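Local coordinates for sterol regulatory element-binding protein cleavage-activating protein (Schizosaccharomyces pombe, PDB 4YHC) that escorts the sterol-regulated transcription factor precursor sre1 for processing when sterol or oxygen is low, this chain being its WD40 domain, at residues S358-Y363 against V444-V449; G147-F152 against F169-P174; W135-L140 against S153-I158; S432-D437 against I451-Y456; V244-L249 against H256-P261. The protein carries 9 engineered substitutions. All coordinates share one frame; numbering follows the deposited sequence.

Overall arrangement
The chain folds as a WD40 propeller of mostly antiparallel sheets. Contacts 3 and 2 come first along the chain and interleave. They share strand 148-156 and one four-stranded sheet, and between them Phe152 N probably hydrogen-bonds to Leu140 O (2.9 Å). Contact 5 follows, in the sheet of strands 226-230, 235-239, 243-248 and 253-259, where it joins the last two. Its centre is about 26 Å from that of contact 2. Contacts 1 and 4 come last and also interleave. Both use strand 448-453, with centres about 22 Å apart. Contacts 2, 3 and 5 thus hold strands together within propeller sheets, while contacts 1 and 4 tie loops to the sheet of the C-terminal strands.

Contact 1. Residues S358-Y363 against V444-V449; sequences SSDGLY and VSDRCV
Two type I turns, Ser358 to Gly361 and Ser445 to Cys448, lie against each other, and Ser359 N gives a nearly straight hydrogen bond to Ser445 O (3.1 Å, 177°). The Ser359 hydroxyl lies between its own N and carbonyl carbon (chi1 53°), which turns OG to Asp446. It donates to Asp446 OD1 at 2.6 Å, on the anti side of the carboxylate. Asp360 and Asp446 stack their carboxylates with planes only 4° apart, and OD2 of Asp360 is 3.9 Å from OD2 of Asp446. A water donates to both Asp360 OD2 and Asp446 O. Asp360 OD1 accepts from Ser358 OG and from Leu362 N, the latter closing an Asx turn. An alanine at Asp360 is likely to leave Leu362 N and Ser358 OG without this acceptor and the water without one of its anchors. The Tyr363 ring presents its edge to Asp446 O, with CD2 3.7 Å away. The contact joins the loop after strand 354-357 to the turn between strands 441-445 and 448-453. Two acidic groups this close probably repel; the donors around them probably offset this, and the ionisation of one may be shifted.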
# COMPACT_ATOMS: atom_id res chain seq x y z
N SER A 358 8.45 3.12 4.30
CA SER A 358 7.49 4.20 4.30
C SER A 358 6.88 4.43 2.93
O SER A 358 7.40 3.94 1.91
CB SER A 358 8.17 5.46 4.81
OG SER A 358 9.18 5.86 3.92
N SER A 359 5.77 5.21 2.88
CA SER A 359 5.03 5.27 1.62
C SER A 359 5.78 5.96 0.49
O SER A 359 5.49 5.72 -0.70
CB SER A 359 3.67 5.99 1.85
OG SER A 359 3.96 7.21 2.48
N ASP A 360 6.76 6.81 0.80
CA ASP A 360 7.62 7.37 -0.25
C ASP A 360 8.96 6.60 -0.49
O ASP A 360 9.74 7.03 -1.28
CB ASP A 360 7.93 8.86 -0.04
CG ASP A 360 8.69 9.11 1.19
OD1 ASP A 360 9.03 8.11 1.86
OD2 ASP A 360 9.00 10.28 1.48
N GLY A 361 9.14 5.47 0.14
CA GLY A 361 10.34 4.68 0.02
C GLY A 361 11.60 5.23 0.68
O GLY A 361 12.70 4.73 0.46
N LEU A 362 11.48 6.31 1.42
CA LEU A 362 12.67 6.93 1.98
C LEU A 362 13.20 6.28 3.28
O LEU A 362 14.39 6.41 3.58
CB LEU A 362 12.45 8.44 2.27
CG LEU A 362 12.44 9.33 1.04
CD1 LEU A 362 12.27 10.80 1.48
CD2 LEU A 362 13.74 9.17 0.28
N TYR A 363 12.33 5.65 4.06
CA TYR A 363 12.73 4.98 5.27
C TYR A 363 12.28 3.51 5.28
O TYR A 363 11.14 3.15 4.77
CB TYR A 363 12.09 5.65 6.44
CG TYR A 363 12.50 7.07 6.68
CD1 TYR A 363 13.64 7.37 7.40
CD2 TYR A 363 11.75 8.12 6.19
CE1 TYR A 363 14.08 8.66 7.58
CE2 TYR A 363 12.18 9.43 6.38
CZ TYR A 363 13.34 9.68 7.08
OH TYR A 363 13.76 10.93 7.33
N VAL A 444 2.07 3.84 6.77
CA VAL A 444 1.01 4.70 7.14
C VAL A 444 1.22 6.18 6.82
O VAL A 444 0.32 6.98 6.96
CB VAL A 444 0.73 4.30 8.60
CG1 VAL A 444 1.24 5.20 9.68
CG2 VAL A 444 -0.57 3.60 8.72
N SER A 445 2.41 6.53 6.37
CA SER A 445 2.74 7.83 5.91
C SER A 445 4.17 7.74 5.33
O SER A 445 4.80 6.68 5.39
CB SER A 445 2.71 8.87 7.07
OG SER A 445 3.91 8.93 7.87
N ASP A 446 4.64 8.86 4.79
CA ASP A 446 6.01 9.00 4.32
C ASP A 446 7.10 8.80 5.44
O ASP A 446 8.28 8.65 5.13
CB ASP A 446 6.17 10.35 3.69
CG ASP A 446 5.44 10.48 2.35
OD1 ASP A 446 5.01 9.47 1.75
OD2 ASP A 446 5.36 11.65 1.86
N ARG A 447 6.71 8.84 6.70
CA ARG A 447 7.65 8.62 7.78
C ARG A 447 7.17 7.66 8.85
O ARG A 447 7.68 7.65 9.98
CB ARG A 447 7.97 9.95 8.48
CG ARG A 447 8.71 10.98 7.62
CD ARG A 447 8.95 12.26 8.49
NE ARG A 447 8.90 13.47 7.70
CZ ARG A 447 8.43 14.65 8.09
NH1 ARG A 447 7.89 14.88 9.30
NH2 ARG A 447 8.49 15.65 7.22
N CYS A 448 6.15 6.89 8.57
CA CYS A 448 5.57 6.05 9.61
C CYS A 448 4.96 4.79 9.04
O CYS A 448 4.44 4.77 7.90
CB CYS A 448 4.53 6.81 10.43
SG CYS A 448 4.17 6.03 12.00
N VAL A 449 5.06 3.73 9.82
CA VAL A 449 4.62 2.42 9.49
C VAL A 449 3.84 1.82 10.64
O VAL A 449 4.00 2.21 11.81
CB VAL A 449 5.96 1.74 9.16
CG1 VAL A 449 6.58 0.81 10.18
CG2 VAL A 449 6.33 1.80 7.72
O HOH W 1 9.87 10.49 4.06

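Contact 2. Residues G147-F152 against F169-P174; sequences GEIQVF and FQLSSP
Ile149, Phe169, Val151 and Leu171 form the apolar centre on one face of the paired strands. Ile149 CG2 lies 4.1 Å from Phe169 CD2. Further along the same ring, Val151 CG1 comes to 4.2 Å from CE2 of Phe169, and both branched side chains approach the ring obliquely. Phe169 CG stands beside its own backbone N (chi1 -47°), which places the ring alongside Ile149 and Val151. The other branch of Ile149 heads for Leu171, and its CD1 sits 4.1 Å from Leu171 CD1. Outside the pair, Tyr201 stacks on the Phe169 ring. Three backbone bonds lie behind this layer: Ile149 N to Phe169 O, Phe169 N to Ile149 O, and Leu171 N to Gly147 O at 2.7 Å. On the other face Glu148 and Gln170 form a non-hydrogen-bonded backbone pair. Their side chains only touch, Glu148 CG 3.7 Å from Gln170 OE1, with carboxylate and amide planes 84° apart. The bend of Gln170 at chi2 (61°) lets NE2 donate to its neighbour's carbonyl, Leu171 O, at 2.8 Å. Lys116 and Lys168 make only long, weak ion pairs with Glu148. An alanine at Glu148 would probably uncover the Gln170 amide and leave those two lysines without this carboxylate. This antiparallel pairing joins the third and the outermost fourth strand of a WD40 propeller blade.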
# COMPACT_ATOMS: atom_id res chain seq x y z
N GLY A 147 -11.08 -14.61 -12.61
CA GLY A 147 -10.97 -13.86 -13.84
C GLY A 147 -12.16 -12.98 -14.11
O GLY A 147 -12.19 -12.26 -15.08
N GLU A 148 -13.12 -13.02 -13.20
CA GLU A 148 -14.33 -12.20 -13.23
C GLU A 148 -14.07 -10.82 -12.59
O GLU A 148 -13.49 -10.75 -11.52
CB GLU A 148 -15.38 -12.95 -12.43
CG GLU A 148 -16.79 -12.89 -12.92
CD GLU A 148 -17.46 -14.26 -12.87
OE1 GLU A 148 -16.80 -15.24 -12.43
OE2 GLU A 148 -18.65 -14.35 -13.29
N ILE A 149 -14.47 -9.74 -13.26
CA ILE A 149 -14.42 -8.42 -12.70
C ILE A 149 -15.79 -7.79 -12.80
O ILE A 149 -16.30 -7.60 -13.92
CB ILE A 149 -13.46 -7.52 -13.48
CG1 ILE A 149 -12.07 -8.07 -13.43
CG2 ILE A 149 -13.47 -6.11 -12.92
CD1 ILE A 149 -11.15 -7.39 -14.40
N GLN A 150 -16.32 -7.38 -11.64
CA GLN A 150 -17.60 -6.69 -11.53
C GLN A 150 -17.42 -5.26 -11.11
O GLN A 150 -16.62 -4.92 -10.19
CB GLN A 150 -18.52 -7.38 -10.53
CG GLN A 150 -18.66 -8.87 -10.77
CD GLN A 150 -19.52 -9.57 -9.76
OE1 GLN A 150 -20.54 -9.04 -9.35
NE2 GLN A 150 -19.13 -10.78 -9.37
N VAL A 151 -18.16 -4.37 -11.76
CA VAL A 151 -18.13 -2.97 -11.35
C VAL A 151 -19.49 -2.40 -11.04
O VAL A 151 -20.42 -2.52 -11.82
CB VAL A 151 -17.27 -2.05 -12.24
CG1 VAL A 151 -16.64 -2.80 -13.40
CG2 VAL A 151 -17.95 -0.76 -12.59
N PHE A 152 -19.57 -1.87 -9.82
CA PHE A 152 -20.79 -1.40 -9.23
C PHE A 152 -20.74 0.09 -9.18
O PHE A 152 -19.72 0.69 -8.91
CB PHE A 152 -20.95 -1.90 -7.84
CG PHE A 152 -21.17 -3.39 -7.73
CD1 PHE A 152 -20.12 -4.25 -7.58
CD2 PHE A 152 -22.46 -3.91 -7.66
CE1 PHE A 152 -20.32 -5.61 -7.44
CE2 PHE A 152 -22.67 -5.25 -7.48
CZ PHE A 152 -21.60 -6.12 -7.37
N PHE A 169 -16.87 -8.17 -16.45
CA PHE A 169 -15.94 -8.63 -17.46
C PHE A 169 -15.43 -9.98 -17.06
O PHE A 169 -15.48 -10.36 -15.89
CB PHE A 169 -14.76 -7.69 -17.60
CG PHE A 169 -15.11 -6.22 -17.68
CD1 PHE A 169 -16.02 -5.75 -18.61
CD2 PHE A 169 -14.47 -5.30 -16.86
CE1 PHE A 169 -16.32 -4.39 -18.67
CE2 PHE A 169 -14.77 -3.94 -16.93
CZ PHE A 169 -15.69 -3.49 -17.85
N GLN A 170 -14.89 -10.69 -18.03
CA GLN A 170 -14.36 -11.99 -17.79
C GLN A 170 -13.03 -12.06 -18.53
O GLN A 170 -12.94 -11.77 -19.71
CB GLN A 170 -15.32 -13.06 -18.31
CG GLN A 170 -14.74 -14.47 -18.19
CD GLN A 170 -14.44 -14.84 -16.74
OE1 GLN A 170 -15.22 -14.49 -15.84
NE2 GLN A 170 -13.33 -15.52 -16.50
N LEU A 171 -12.01 -12.46 -17.80
CA LEU A 171 -10.71 -12.65 -18.38
C LEU A 171 -10.56 -14.13 -18.75
O LEU A 171 -11.14 -15.00 -18.13
CB LEU A 171 -9.62 -12.24 -17.38
CG LEU A 171 -9.11 -10.80 -17.47
CD1 LEU A 171 -10.20 -9.75 -17.57
CD2 LEU A 171 -8.20 -10.52 -16.30
N SER A 172 -9.68 -14.39 -19.71
CA SER A 172 -9.44 -15.71 -20.24
C SER A 172 -8.53 -16.56 -19.37
O SER A 172 -8.31 -17.72 -19.69
CB SER A 172 -8.73 -15.57 -21.59
OG SER A 172 -9.41 -14.61 -22.38
N SER A 173 -7.99 -15.99 -18.29
CA SER A 173 -7.17 -16.77 -17.38
C SER A 173 -7.40 -16.38 -15.89
O SER A 173 -7.96 -15.33 -15.59
CB SER A 173 -5.72 -16.58 -17.81
OG SER A 173 -4.81 -17.21 -16.93
N PRO A 174 -6.96 -17.22 -14.95
CA PRO A 174 -7.07 -16.78 -13.56
C PRO A 174 -6.12 -15.61 -13.22
O PRO A 174 -5.03 -15.50 -13.75
CB PRO A 174 -6.69 -18.03 -12.74
CG PRO A 174 -6.66 -19.18 -13.72
CD PRO A 174 -6.30 -18.53 -15.04

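Contact 3. Residues W135-L140 against S153-I158; sequences WKNFEL and SLTIEI
Phe138 and Leu154 face each other as a hydrogen-bonded pair in the antiparallel hairpin 136-144/148-156, the middle two strands of a WD40 blade. The tight part is the face carrying Phe138, Leu154 and Ile156. Ile156 CD1 reaches the ring at 4.0 Å from Phe138 CE2, and Phe138 CB lies 4.3 Å from Leu154 CB. Trp125 meets the same phenyl ring edge-to-face. Four backbone bonds run beneath, including the exchange between Lys136 and Ile156; Ile156 N reaches Lys136 O at 2.8 Å. The loose side lies toward the end with Trp135 and Glu157. There the poorly ordered indole leads away, and Trp135 CB only brushes Glu157 CG at 4.1 Å. The other face is polar, with Asn137, Ser153 and Thr155. Asn137 CG is trans to its own N (chi1 -169°), which carries the amide across to the neighbouring strand. There Asn137 ND2 makes a weak hydrogen bond to Thr155 OG1, 3.1 Å long and bent to 129°.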
# COMPACT_ATOMS: atom_id res chain seq x y z
N TRP A 135 -23.37 14.93 -2.21
CA TRP A 135 -23.49 13.55 -2.65
C TRP A 135 -22.17 13.15 -3.29
O TRP A 135 -21.39 14.00 -3.74
CB TRP A 135 -24.65 13.39 -3.65
CG TRP A 135 -24.49 14.26 -4.84
CD1 TRP A 135 -24.68 15.62 -4.89
CD2 TRP A 135 -24.04 13.86 -6.14
NE1 TRP A 135 -24.40 16.08 -6.16
CE2 TRP A 135 -23.99 15.02 -6.94
CE3 TRP A 135 -23.67 12.63 -6.70
CZ2 TRP A 135 -23.61 15.00 -8.29
CZ3 TRP A 135 -23.28 12.61 -8.04
CH2 TRP A 135 -23.25 13.78 -8.81
N LYS A 136 -21.91 11.86 -3.30
CA LYS A 136 -20.72 11.33 -3.96
C LYS A 136 -21.07 10.10 -4.78
O LYS A 136 -21.86 9.24 -4.35
CB LYS A 136 -19.70 10.87 -2.94
CG LYS A 136 -19.34 11.87 -1.87
CD LYS A 136 -18.31 11.26 -0.94
CE LYS A 136 -17.97 12.21 0.19
NZ LYS A 136 -18.03 13.66 -0.17
N ASN A 137 -20.41 9.97 -5.91
CA ASN A 137 -20.48 8.77 -6.70
C ASN A 137 -19.15 8.03 -6.74
O ASN A 137 -18.11 8.67 -6.78
CB ASN A 137 -20.85 9.16 -8.11
CG ASN A 137 -21.19 7.96 -8.91
OD1 ASN A 137 -20.55 7.66 -9.92
ND2 ASN A 137 -22.16 7.21 -8.42
N PHE A 138 -19.19 6.71 -6.70
CA PHE A 138 -18.00 5.86 -6.73
C PHE A 138 -18.26 4.72 -7.67
O PHE A 138 -19.40 4.33 -7.87
CB PHE A 138 -17.67 5.24 -5.36
CG PHE A 138 -17.32 6.22 -4.29
CD1 PHE A 138 -16.02 6.77 -4.19
CD2 PHE A 138 -18.28 6.66 -3.41
CE1 PHE A 138 -15.71 7.67 -3.19
CE2 PHE A 138 -17.96 7.57 -2.40
CZ PHE A 138 -16.69 8.08 -2.30
N GLU A 139 -17.17 4.17 -8.21
CA GLU A 139 -17.19 2.82 -8.73
C GLU A 139 -16.51 1.85 -7.78
O GLU A 139 -15.40 2.09 -7.33
CB GLU A 139 -16.57 2.81 -10.10
CG GLU A 139 -17.44 3.60 -11.06
CD GLU A 139 -16.85 3.71 -12.44
OE1 GLU A 139 -15.73 4.28 -12.54
OE2 GLU A 139 -17.52 3.19 -13.39
N LEU A 140 -17.21 0.78 -7.43
CA LEU A 140 -16.73 -0.22 -6.53
C LEU A 140 -16.41 -1.42 -7.37
O LEU A 140 -17.34 -2.04 -7.97
CB LEU A 140 -17.78 -0.61 -5.48
CG LEU A 140 -17.50 -0.75 -4.01
CD1 LEU A 140 -18.60 -1.56 -3.32
CD2 LEU A 140 -16.12 -1.27 -3.66
N SER A 153 -21.86 0.71 -9.50
CA SER A 153 -21.98 2.16 -9.31
C SER A 153 -22.63 2.35 -7.96
O SER A 153 -23.68 1.76 -7.66
CB SER A 153 -22.84 2.82 -10.40
OG SER A 153 -22.96 4.19 -10.10
N LEU A 154 -21.96 3.16 -7.15
CA LEU A 154 -22.37 3.39 -5.78
C LEU A 154 -22.58 4.86 -5.62
O LEU A 154 -21.65 5.64 -5.84
CB LEU A 154 -21.26 2.89 -4.83
CG LEU A 154 -21.41 3.14 -3.35
CD1 LEU A 154 -22.69 2.54 -2.77
CD2 LEU A 154 -20.17 2.59 -2.65
N THR A 155 -23.78 5.26 -5.23
CA THR A 155 -24.04 6.65 -4.89
C THR A 155 -24.30 6.79 -3.42
O THR A 155 -25.10 6.05 -2.85
CB THR A 155 -25.22 7.27 -5.67
OG1 THR A 155 -24.95 7.22 -7.06
CG2 THR A 155 -25.35 8.74 -5.32
N ILE A 156 -23.67 7.77 -2.80
CA ILE A 156 -23.81 7.98 -1.40
C ILE A 156 -24.33 9.37 -1.14
O ILE A 156 -23.86 10.35 -1.73
CB ILE A 156 -22.46 7.78 -0.69
CG1 ILE A 156 -22.07 6.31 -0.78
CG2 ILE A 156 -22.52 8.26 0.75
CD1 ILE A 156 -20.80 5.97 -0.01
N GLU A 157 -25.32 9.44 -0.25
CA GLU A 157 -25.89 10.70 0.19
C GLU A 157 -25.88 10.80 1.70
O GLU A 157 -25.37 9.93 2.39
CB GLU A 157 -27.31 10.82 -0.35
CG GLU A 157 -27.34 10.91 -1.85
CD GLU A 157 -28.69 11.35 -2.38
OE1 GLU A 157 -29.24 10.63 -3.24
OE2 GLU A 157 -29.20 12.40 -1.93
N ILE A 158 -26.41 11.88 2.22
CA ILE A 158 -26.52 12.05 3.67
C ILE A 158 -27.42 10.94 4.23
O ILE A 158 -27.05 10.20 5.14
CB ILE A 158 -27.11 13.44 4.03
CG1 ILE A 158 -26.33 14.59 3.33
CG2 ILE A 158 -27.12 13.61 5.55
CD1 ILE A 158 -26.96 15.14 2.07

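Contact 4. Residues S432-D437 against I451-Y456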
# COMPACT_ATOMS: atom_id res chain seq x y z
N SER A 432 5.22 -9.48 28.74
CA SER A 432 4.63 -9.30 27.41
C SER A 432 3.41 -10.20 27.17
O SER A 432 3.43 -11.38 27.45
CB SER A 432 5.66 -9.57 26.32
OG SER A 432 5.06 -9.45 25.02
N LEU A 433 2.35 -9.64 26.61
CA LEU A 433 1.27 -10.47 26.08
C LEU A 433 1.41 -10.81 24.57
O LEU A 433 0.45 -11.24 23.93
CB LEU A 433 -0.03 -9.73 26.32
CG LEU A 433 -0.62 -9.89 27.72
CD1 LEU A 433 0.41 -10.02 28.83
CD2 LEU A 433 -1.58 -8.75 27.97
N ILE A 434 2.57 -10.64 23.98
CA ILE A 434 2.73 -10.92 22.56
C ILE A 434 3.37 -12.27 22.36
O ILE A 434 4.48 -12.47 22.73
CB ILE A 434 3.54 -9.82 21.87
CG1 ILE A 434 2.75 -8.50 21.95
CG2 ILE A 434 3.75 -10.14 20.40
CD1 ILE A 434 3.62 -7.27 21.89
N ILE A 435 2.68 -13.20 21.71
CA ILE A 435 3.35 -14.51 21.41
C ILE A 435 3.65 -14.73 19.91
O ILE A 435 4.38 -15.64 19.54
CB ILE A 435 2.65 -15.72 22.08
CG1 ILE A 435 1.13 -15.68 21.88
CG2 ILE A 435 3.01 -15.75 23.57
CD1 ILE A 435 0.38 -14.65 22.72
N ALA A 436 3.20 -13.83 19.06
CA ALA A 436 3.39 -13.98 17.64
C ALA A 436 4.73 -13.40 17.17
O ALA A 436 5.35 -12.53 17.80
CB ALA A 436 2.23 -13.33 16.89
N ASP A 437 5.19 -13.89 16.03
CA ASP A 437 6.22 -13.20 15.29
C ASP A 437 5.56 -11.94 14.68
O ASP A 437 4.40 -11.96 14.40
CB ASP A 437 6.75 -14.14 14.22
CG ASP A 437 7.63 -15.24 14.79
OD1 ASP A 437 8.03 -15.19 15.99
OD2 ASP A 437 7.96 -16.14 14.00
N ILE A 451 3.15 -2.00 12.26
CA ILE A 451 3.67 -3.36 12.33
C ILE A 451 2.76 -4.12 13.32
O ILE A 451 2.66 -3.77 14.46
CB ILE A 451 5.12 -3.43 12.84
CG1 ILE A 451 6.02 -2.74 11.82
CG2 ILE A 451 5.57 -4.89 12.94
CD1 ILE A 451 7.48 -2.66 12.22
N VAL A 452 2.14 -5.21 12.85
CA VAL A 452 1.30 -6.05 13.71
C VAL A 452 2.18 -6.88 14.64
O VAL A 452 3.19 -7.48 14.24
CB VAL A 452 0.38 -6.96 12.88
CG1 VAL A 452 -0.31 -8.04 13.72
CG2 VAL A 452 -0.70 -6.13 12.19
N LEU A 453 1.78 -6.93 15.90
CA LEU A 453 2.45 -7.74 16.93
C LEU A 453 1.39 -8.61 17.55
O LEU A 453 0.75 -8.22 18.54
CB LEU A 453 3.02 -6.81 17.99
CG LEU A 453 4.45 -6.31 17.81
CD1 LEU A 453 5.10 -6.47 16.46
CD2 LEU A 453 4.64 -4.89 18.38
N GLY A 454 1.08 -9.75 16.91
CA GLY A 454 -0.07 -10.54 17.39
C GLY A 454 -1.43 -9.89 17.30
O GLY A 454 -1.96 -9.69 16.20
N ASN A 455 -2.01 -9.53 18.43
CA ASN A 455 -3.28 -8.86 18.40
C ASN A 455 -3.18 -7.37 18.65
O ASN A 455 -4.17 -6.73 18.81
CB ASN A 455 -4.26 -9.49 19.38
CG ASN A 455 -3.70 -9.58 20.75
OD1 ASN A 455 -2.53 -9.90 20.93
ND2 ASN A 455 -4.51 -9.23 21.74
N TYR A 456 -1.96 -6.84 18.63
CA TYR A 456 -1.72 -5.42 18.78
C TYR A 456 -1.13 -4.87 17.50
O TYR A 456 -0.63 -5.64 16.70
CB TYR A 456 -0.70 -5.19 19.89
CG TYR A 456 -1.21 -5.69 21.24
CD1 TYR A 456 -0.98 -7.01 21.64
CD2 TYR A 456 -1.92 -4.85 22.12
CE1 TYR A 456 -1.45 -7.50 22.87
CE2 TYR A 456 -2.36 -5.33 23.39
CZ TYR A 456 -2.14 -6.67 23.75
OH TYR A 456 -2.54 -7.26 24.95
O HOH W 2 1.98 -10.71 14.44
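Ile434 and Tyr456 cross at a slant, with Ile434 CG1 4.0 Å from Tyr456 CD1. The isoleucine is the hub of the contact. Its CG1 lies beside its own backbone N (chi1 -64°), and from there CD1 reaches Leu453 CB at 4.0 Å. The second branch, CG2, rests against the Leu453 carbonyl, 4.0 Å from Leu453 O. One side chain therefore spans both ends of the type II' turn from Leu453 to Tyr456. Leu433 takes the far end of the ring. Its CD2 is 3.5 Å from Tyr456 OH, and its CB is near CE1 of the same ring. At the near end the ring edge meets Leu453 O in plane, the carbonyl that also accepts from Tyr456 N. Ala436 points its methyl at the turn, CB 3.7 Å from Gly454 CA. No direct hydrogen bond crosses between the segments. A water bridges them instead, accepting from Gly454 N at 2.8 Å and lying 2.7 Å from Asp437 O, to which it probably donates. Trp3, near the N-terminus, joins the apolar cluster. The contact fastens the loop after strand 421-432 over the turn between strands 448-453 and 456-462 of one propeller sheet. Between the two segments the chemistry is mainly apolar, which implies that shape fit and one water link them, while Gln408 and Arg369 hold the loop by polar bonds from outside.

Contact 5. Residues V244-L249 against H256-P261; sequences VDMIDL and HSFTLP
Val244, Met246 and Phe258 carry most of the buried surface in this antiparallel hairpin, the third and fourth strands of a WD40 propeller blade. Val244 pairs with Phe258, and each backbone bonds the other; Phe258 N reaches Val244 O at 2.9 Å. The same Val244 O lies in plane at the edge of the phenyl ring. Met246 runs out trans to its own N (chi1 -180°) and then bends at chi3 (87°). This brings the sulfur beside the ring edge, SD 5.4 Å from the centroid of Phe258, a Met-aromatic contact. Met246 CB also touches that edge, 4.1 Å from Phe258 CE1. One face of the phenyl ring is taken by the His256 imidazole, whose CD2 sits 3.6 Å above the ring plane over the centre. Phe289 packs edge-to-face on the same ring, tying the hairpin to strand 281-292. His256 in turn stacks on Phe339. The His256 backbone O accepts from Met246 N at 2.9 Å. The opposite face is polar. Asp245 is held by a salt bridge from Arg240, and Asn216 bonds both Asp245 and Ser257. Ser257 OG donates to Asp245 OD1 at 2.5 Å, on the anti side and 30° out of the carboxylate plane.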
# COMPACT_ATOMS: atom_id res chain seq x y z
N VAL A 244 12.31 -4.96 -13.91
CA VAL A 244 11.01 -4.39 -13.84
C VAL A 244 10.86 -3.37 -14.95
O VAL A 244 11.69 -2.47 -15.05
CB VAL A 244 10.74 -3.66 -12.52
CG1 VAL A 244 9.28 -3.18 -12.51
CG2 VAL A 244 10.95 -4.57 -11.34
N ASP A 245 9.79 -3.51 -15.74
CA ASP A 245 9.46 -2.53 -16.79
C ASP A 245 8.47 -1.48 -16.27
O ASP A 245 7.42 -1.85 -15.64
CB ASP A 245 8.87 -3.26 -17.96
CG ASP A 245 9.86 -4.27 -18.54
OD1 ASP A 245 11.08 -4.00 -18.57
OD2 ASP A 245 9.44 -5.33 -18.93
N MET A 246 8.84 -0.21 -16.50
CA MET A 246 8.11 0.94 -16.00
C MET A 246 7.38 1.52 -17.22
O MET A 246 8.02 1.92 -18.18
CB MET A 246 9.01 1.94 -15.33
CG MET A 246 8.20 3.16 -14.81
SD MET A 246 9.18 4.29 -13.87
CE MET A 246 9.75 5.29 -15.26
N ILE A 247 6.05 1.44 -17.22
CA ILE A 247 5.25 1.70 -18.38
C ILE A 247 4.32 2.92 -18.16
O ILE A 247 3.68 3.05 -17.11
CB ILE A 247 4.42 0.48 -18.65
CG1 ILE A 247 5.32 -0.73 -18.95
CG2 ILE A 247 3.40 0.74 -19.72
CD1 ILE A 247 4.59 -2.03 -18.98
N ASP A 248 4.31 3.83 -19.12
CA ASP A 248 3.38 5.00 -19.15
C ASP A 248 2.05 4.55 -19.69
O ASP A 248 1.89 4.17 -20.87
CB ASP A 248 3.96 6.10 -20.02
CG ASP A 248 2.95 7.26 -20.30
OD1 ASP A 248 1.85 7.42 -19.62
OD2 ASP A 248 3.31 8.03 -21.24
N LEU A 249 1.05 4.56 -18.85
CA LEU A 249 -0.24 4.03 -19.30
C LEU A 249 -1.04 5.08 -20.10
O LEU A 249 -2.04 4.76 -20.70
CB LEU A 249 -1.04 3.63 -18.06
CG LEU A 249 -1.06 2.29 -17.37
CD1 LEU A 249 -0.21 1.22 -17.98
CD2 LEU A 249 -0.93 2.39 -15.88
N HIS A 256 11.34 2.70 -19.00
CA HIS A 256 12.64 2.17 -18.61
C HIS A 256 12.47 0.75 -18.13
O HIS A 256 11.39 0.41 -17.64
CB HIS A 256 13.17 2.98 -17.47
CG HIS A 256 14.57 2.66 -17.08
ND1 HIS A 256 15.64 2.86 -17.92
CD2 HIS A 256 15.09 2.25 -15.90
CE1 HIS A 256 16.76 2.60 -17.28
NE2 HIS A 256 16.45 2.21 -16.05
N SER A 257 13.56 -0.03 -18.22
CA SER A 257 13.66 -1.35 -17.62
C SER A 257 14.73 -1.27 -16.63
O SER A 257 15.85 -0.86 -16.94
CB SER A 257 13.96 -2.42 -18.66
OG SER A 257 12.84 -2.45 -19.52
N PHE A 258 14.37 -1.53 -15.38
CA PHE A 258 15.33 -1.56 -14.30
C PHE A 258 15.87 -2.99 -14.28
O PHE A 258 15.15 -3.89 -14.61
CB PHE A 258 14.65 -1.25 -12.93
CG PHE A 258 14.15 0.18 -12.80
CD1 PHE A 258 12.96 0.57 -13.36
CD2 PHE A 258 14.87 1.11 -12.11
CE1 PHE A 258 12.47 1.87 -13.21
CE2 PHE A 258 14.39 2.40 -11.94
CZ PHE A 258 13.21 2.78 -12.52
N THR A 259 17.12 -3.19 -13.88
CA THR A 259 17.70 -4.53 -13.79
C THR A 259 17.65 -5.02 -12.36
O THR A 259 18.13 -4.32 -11.48
CB THR A 259 19.19 -4.52 -14.26
OG1 THR A 259 19.24 -3.99 -15.57
CG2 THR A 259 19.74 -5.95 -14.33
N LEU A 260 16.98 -6.16 -12.15
CA LEU A 260 16.78 -6.74 -10.83
C LEU A 260 17.03 -8.24 -10.86
O LEU A 260 16.95 -8.87 -11.91
CB LEU A 260 15.33 -6.52 -10.29
CG LEU A 260 15.07 -5.03 -9.97
CD1 LEU A 260 13.59 -4.88 -9.64
CD2 LEU A 260 15.93 -4.47 -8.83
N PRO A 261 17.25 -8.82 -9.71
CA PRO A 261 17.25 -10.28 -9.64
C PRO A 261 15.85 -10.80 -9.63
O PRO A 261 14.87 -9.99 -9.66
CB PRO A 261 17.97 -10.56 -8.32
CG PRO A 261 17.74 -9.38 -7.50
CD PRO A 261 17.62 -8.18 -8.42